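Local atomic coordinates of polyketide biosynthesis cytochrome P450 PksS (Bacillus subtilis, PDB entry 4YZR), a protein that is a haem-dependent cytochrome P450 monooxygenase acting in the biosynthesis of the antibiotic polyketide bacillaene, with dihydrobacillaene as its substrate. Residues 343-348 with 356-361. Residues are numbered along the deposited sequence; the frame is centred on the assembly and turned at random.
Sequences ISFGFG and PLARLE. With HEM (protoporphyrin IX containing Fe), chain C.
Phe345 reaches from the loop toward helix 355-372 and meets it at two places, the guanidinium of Arg359 and the methyl of Ala358. The arginine makes the closer approach: Phe345 CE2 lies 3.6 Å from Arg359 CZ, over the centre of one guanidinium face. The two planes are 72° apart, so this is no parallel stack; ring atom CE2, with CD2 beside it, sits against the flat of the guanidinium. Arg359 gets there through a chain extended from CG to NE (chi2 172°, chi3 166°), which carries its head from the helix to the ring. A salt bridge from Arg359 NE to Glu279 OE2, on helix 274-285, ties down the charged end. Ala358 instead stands at the ring's edge, near its plane, with its CB 4.1 Å from Phe345 CE1.

The sequence identifies the Cys-ligand loop of the P450 fold, whose signature FGFGIHFCLG begins at Phe345 and leads into the helix that P450 nomenclature calls L. Phe345 is joined by backbone hydrogen bonding to Cys352, by similarity the axial haem ligand, and the two side chains come within about 4 Å of each other.

Haem contacts accompany both residues. Phe345 CE1 is 3.6 Å from the haem pyrrole carbon C2B, while Ala358 CB is 3.6 Å from the haem vinyl carbon CAB. The ring therefore packs on pyrrole B, and the methyl on the vinyl group it carries. On the loop side, a type I turn from Ile343 to Gly346, closed by a 2.9 Å bond from Gly346 N to Ile343 O, carries the aromatic residue at its third position. Next to it, Ser344 O approaches the haem methyl CMA to 3.5 Å.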
ATOM      1  N   ILE A 343      10.530   5.212  -4.566  1.00  8.29           N
ATOM      2  CA  ILE A 343      10.076   3.883  -4.927  1.00  9.12           C
ATOM      3  C   ILE A 343       8.944   3.349  -4.017  1.00  8.36           C
ATOM      4  O   ILE A 343       8.797   2.173  -3.801  1.00  8.52           O
ATOM      5  CB  ILE A 343      11.212   2.868  -5.011  1.00  9.81           C
ATOM      6  CG1 ILE A 343      12.015   2.699  -3.743  1.00 10.36           C
ATOM      7  CG2 ILE A 343      12.150   3.233  -6.179  1.00 12.68           C
ATOM      8  CD1 ILE A 343      12.876   1.387  -3.751  1.00 12.05           C
ATOM      9  N   SER A 344       8.155   4.296  -3.526  1.00  7.78           N
ATOM     10  CA  SER A 344       7.020   3.906  -2.671  1.00  7.88           C
ATOM     11  C   SER A 344       5.973   3.053  -3.333  1.00  8.27           C
ATOM     12  O   SER A 344       5.226   2.352  -2.659  1.00  8.24           O
ATOM     13  CB  SER A 344       6.367   5.047  -2.062  1.00  8.19           C
ATOM     14  OG  SER A 344       7.374   5.796  -1.273  1.00 10.69           O
ATOM     15  N   PHE A 345       5.896   3.139  -4.654  1.00  8.11           N
ATOM     16  CA  PHE A 345       4.983   2.314  -5.531  1.00  7.87           C
ATOM     17  C   PHE A 345       5.754   1.154  -6.171  1.00  8.80           C
ATOM     18  O   PHE A 345       5.272   0.523  -7.095  1.00  8.93           O
ATOM     19  CB  PHE A 345       4.296   3.161  -6.538  1.00  7.39           C
ATOM     20  CG  PHE A 345       3.297   4.128  -6.002  1.00  7.87           C
ATOM     21  CD1 PHE A 345       2.217   3.707  -5.238  1.00  7.99           C
ATOM     22  CD2 PHE A 345       3.311   5.502  -6.338  1.00  8.08           C
ATOM     23  CE1 PHE A 345       1.247   4.529  -4.777  1.00  8.06           C
ATOM     24  CE2 PHE A 345       2.342   6.358  -5.920  1.00  8.48           C
ATOM     25  CZ  PHE A 345       1.301   5.888  -5.160  1.00  8.54           C
ATOM     26  N   GLY A 346       7.003   0.909  -5.712  1.00  9.01           N
ATOM     27  CA  GLY A 346       7.853  -0.088  -6.326  1.00  9.82           C
ATOM     28  C   GLY A 346       8.450   0.475  -7.583  1.00 10.83           C
ATOM     29  O   GLY A 346       8.651   1.680  -7.750  1.00 11.53           O
ATOM     30  N   PHE A 347       8.838  -0.450  -8.480  1.00 11.60           N
ATOM     31  CA  PHE A 347       9.552  -0.088  -9.761  1.00 12.65           C
ATOM     32  C   PHE A 347       9.550  -1.226 -10.698  1.00 13.40           C
ATOM     33  O   PHE A 347       9.794  -2.324 -10.202  1.00 16.14           O
ATOM     34  CB  PHE A 347      11.032   0.329  -9.470  1.00 14.85           C
ATOM     35  CG  PHE A 347      11.728   0.748 -10.689  1.00 17.11           C
ATOM     36  CD1 PHE A 347      11.630   1.990 -11.117  1.00 17.03           C
ATOM     37  CD2 PHE A 347      12.355  -0.179 -11.493  1.00 18.91           C
ATOM     38  CE1 PHE A 347      12.136   2.368 -12.332  1.00 22.08           C
ATOM     39  CE2 PHE A 347      12.867   0.188 -12.757  1.00 19.18           C
ATOM     40  CZ  PHE A 347      12.750   1.465 -13.133  1.00 18.08           C
ATOM     41  N   GLY A 348       9.273  -0.934 -11.965  1.00 12.91           N
ATOM     42  CA  GLY A 348       9.356  -1.944 -13.010  1.00 14.45           C
ATOM     43  C   GLY A 348       8.092  -2.710 -13.225  1.00 15.22           C
ATOM     44  O   GLY A 348       7.053  -2.093 -13.282  1.00 14.98           O
ATOM     45  N   PRO A 356      -2.488   5.761  -9.562  1.00  9.46           N
ATOM     46  CA  PRO A 356      -3.223   6.993  -9.810  1.00  9.76           C
ATOM     47  C   PRO A 356      -4.366   7.173  -8.821  1.00  9.49           C
ATOM     48  O   PRO A 356      -4.744   8.300  -8.472  1.00 10.06           O
ATOM     49  CB  PRO A 356      -3.787   6.771 -11.252  1.00 12.08           C
ATOM     50  CG  PRO A 356      -3.101   5.565 -11.737  1.00 15.80           C
ATOM     51  CD  PRO A 356      -2.373   4.856 -10.720  1.00 11.16           C
ATOM     52  N   LEU A 357      -4.948   6.081  -8.344  1.00  8.52           N
ATOM     53  CA  LEU A 357      -6.050   6.167  -7.395  1.00  9.90           C
ATOM     54  C   LEU A 357      -5.542   6.552  -6.028  1.00  8.35           C
ATOM     55  O   LEU A 357      -6.122   7.406  -5.385  1.00  8.55           O
ATOM     56  CB  LEU A 357      -6.800   4.817  -7.321  1.00 10.50           C
ATOM     57  CG  LEU A 357      -7.945   4.801  -6.328  1.00 11.13           C
ATOM     58  CD1 LEU A 357      -8.984   5.865  -6.648  1.00 12.39           C
ATOM     59  CD2 LEU A 357      -8.611   3.412  -6.472  1.00 13.67           C
ATOM     60  N   ALA A 358      -4.430   5.977  -5.581  1.00  8.47           N
ATOM     61  CA  ALA A 358      -3.838   6.405  -4.315  1.00  9.89           C
ATOM     62  C   ALA A 358      -3.492   7.861  -4.350  1.00  9.48           C
ATOM     63  O   ALA A 358      -3.755   8.632  -3.410  1.00  9.70           O
ATOM     64  CB  ALA A 358      -2.632   5.579  -4.066  1.00 11.08           C
ATOM     65  N   ARG A 359      -2.907   8.325  -5.454  1.00  8.93           N
ATOM     66  CA  ARG A 359      -2.550   9.709  -5.586  1.00  9.76           C
ATOM     67  C   ARG A 359      -3.769  10.601  -5.600  1.00  9.02           C
ATOM     68  O   ARG A 359      -3.750  11.685  -4.988  1.00 10.78           O
ATOM     69  CB  ARG A 359      -1.746   9.929  -6.868  1.00  9.85           C
ATOM     70  CG  ARG A 359      -0.316   9.420  -6.779  1.00 10.51           C
ATOM     71  CD  ARG A 359       0.385   9.467  -8.123  1.00 12.58           C
ATOM     72  NE  ARG A 359       1.830   9.290  -7.956  1.00 11.69           N
ATOM     73  CZ  ARG A 359       2.664   8.563  -8.700  1.00 12.15           C
ATOM     74  NH1 ARG A 359       2.253   7.800  -9.654  1.00 13.67           N
ATOM     75  NH2 ARG A 359       3.975   8.573  -8.367  1.00 12.19           N
ATOM     76  N   LEU A 360      -4.885  10.182  -6.213  1.00  8.70           N
ATOM     77  CA  LEU A 360      -6.081  11.003  -6.254  1.00  9.00           C
ATOM     78  C   LEU A 360      -6.702  11.066  -4.906  1.00  8.69           C
ATOM     79  O   LEU A 360      -7.185  12.142  -4.445  1.00  9.45           O
ATOM     80  CB  LEU A 360      -7.010  10.442  -7.264  1.00  9.77           C
ATOM     81  CG  LEU A 360      -8.355  11.184  -7.466  1.00 11.17           C
ATOM     82  CD1 LEU A 360      -8.143  12.629  -7.883  1.00 12.26           C
ATOM     83  CD2 LEU A 360      -9.177  10.489  -8.497  1.00 13.97           C
ATOM     84  N   GLU A 361      -6.793   9.948  -4.173  1.00  8.78           N
ATOM     85  CA  GLU A 361      -7.317   9.984  -2.840  1.00  9.47           C
ATOM     86  C   GLU A 361      -6.519  10.871  -1.969  1.00  9.41           C
ATOM     87  O   GLU A 361      -7.057  11.654  -1.141  1.00 10.15           O
ATOM     88  CB  GLU A 361      -7.424   8.574  -2.208  1.00  9.75           C
ATOM     89  CG  GLU A 361      -8.430   7.688  -2.891  1.00  9.94           C
ATOM     90  CD  GLU A 361      -8.620   6.333  -2.226  1.00 12.45           C
ATOM     91  OE1 GLU A 361      -8.684   6.268  -0.974  1.00 13.73           O
ATOM     92  OE2 GLU A 361      -8.802   5.299  -2.936  1.00 12.85           O
TER
HETATM   93  CHA HEM C 502       1.712  -3.147  -6.366  0.93  8.82           C
HETATM   94  CHB HEM C 502       2.385   0.357  -3.106  0.93  7.20           C
HETATM   95  CHC HEM C 502      -2.325   1.526  -3.415  0.93  7.08           C
HETATM   96  CHD HEM C 502      -2.973  -2.064  -6.532  0.93  9.16           C
HETATM   97  C1A HEM C 502       2.306  -2.319  -5.442  0.93  7.99           C
HETATM   98  C2A HEM C 502       3.723  -2.261  -5.057  0.93  7.57           C
HETATM   99  C3A HEM C 502       3.870  -1.349  -4.129  0.93  7.39           C
HETATM  100  C4A HEM C 502       2.569  -0.701  -3.943  0.93  7.26           C
HETATM  101  CMA HEM C 502       5.092  -1.029  -3.364  0.93  8.20           C
HETATM  102  CAA HEM C 502       4.791  -3.241  -5.557  0.93  9.04           C
HETATM  103  CBA HEM C 502       4.918  -4.421  -4.706  0.93 10.10           C
HETATM  104  CGA HEM C 502       6.031  -5.493  -5.077  0.93 10.28           C
HETATM  105  O1A HEM C 502       6.166  -6.391  -4.176  0.93 11.37           O
HETATM  106  O2A HEM C 502       6.593  -5.270  -6.083  0.93 11.17           O
HETATM  107  C1B HEM C 502       1.154   0.975  -2.896  0.93  6.53           C
HETATM  108  C2B HEM C 502       0.913   2.115  -2.073  0.93  6.25           C
HETATM  109  C3B HEM C 502      -0.393   2.474  -2.127  0.93  6.89           C
HETATM  110  C4B HEM C 502      -1.002   1.507  -3.041  0.93  6.77           C
HETATM  111  CMB HEM C 502       1.985   2.751  -1.316  0.93  7.64           C
HETATM  112  CAB HEM C 502      -1.147   3.532  -1.479  0.93  7.88           C
HETATM  113  CBB HEM C 502      -0.568   4.580  -1.008  0.93 13.04           C
HETATM  114  C1C HEM C 502      -2.955   0.704  -4.311  0.93  7.48           C
HETATM  115  C2C HEM C 502      -4.311   0.693  -4.699  0.93  7.93           C
HETATM  116  C3C HEM C 502      -4.512  -0.348  -5.608  0.93  8.92           C
HETATM  117  C4C HEM C 502      -3.246  -0.998  -5.726  0.93  7.84           C
HETATM  118  CMC HEM C 502      -5.256   1.786  -4.274  0.93  8.96           C
HETATM  119  CAC HEM C 502      -5.732  -0.745  -6.291  0.93 10.30           C
HETATM  120  CBC HEM C 502      -6.911  -0.544  -5.825  0.93 16.19           C
HETATM  121  C1D HEM C 502      -1.779  -2.703  -6.767  0.93  8.11           C
HETATM  122  C2D HEM C 502      -1.618  -3.871  -7.599  0.93  9.68           C
HETATM  123  C3D HEM C 502      -0.283  -4.153  -7.563  0.93  8.96           C
HETATM  124  C4D HEM C 502       0.381  -3.149  -6.708  0.93  8.13           C
HETATM  125  CMD HEM C 502      -2.687  -4.561  -8.417  0.93  9.90           C
HETATM  126  CAD HEM C 502       0.446  -5.252  -8.294  0.93  9.65           C
HETATM  127  CBD HEM C 502       0.934  -4.823  -9.642  0.93  9.97           C
HETATM  128  CGD HEM C 502       1.600  -5.937 -10.508  0.93 10.07           C
HETATM  129  O1D HEM C 502       1.967  -6.946  -9.896  0.93 11.16           O
HETATM  130  O2D HEM C 502       1.744  -5.669 -11.716  0.93 12.42           O
HETATM  131  NA  HEM C 502       1.688  -1.292  -4.802  0.93  7.60           N
HETATM  132  NB  HEM C 502      -0.039   0.667  -3.508  0.93  7.37           N
HETATM  133  NC  HEM C 502      -2.322  -0.317  -4.964  0.93  8.26           N
HETATM  134  ND  HEM C 502      -0.590  -2.288  -6.215  0.93  8.19           N
HETATM  135 FE   HEM C 502      -0.304  -0.778  -4.935  0.93  7.61          FE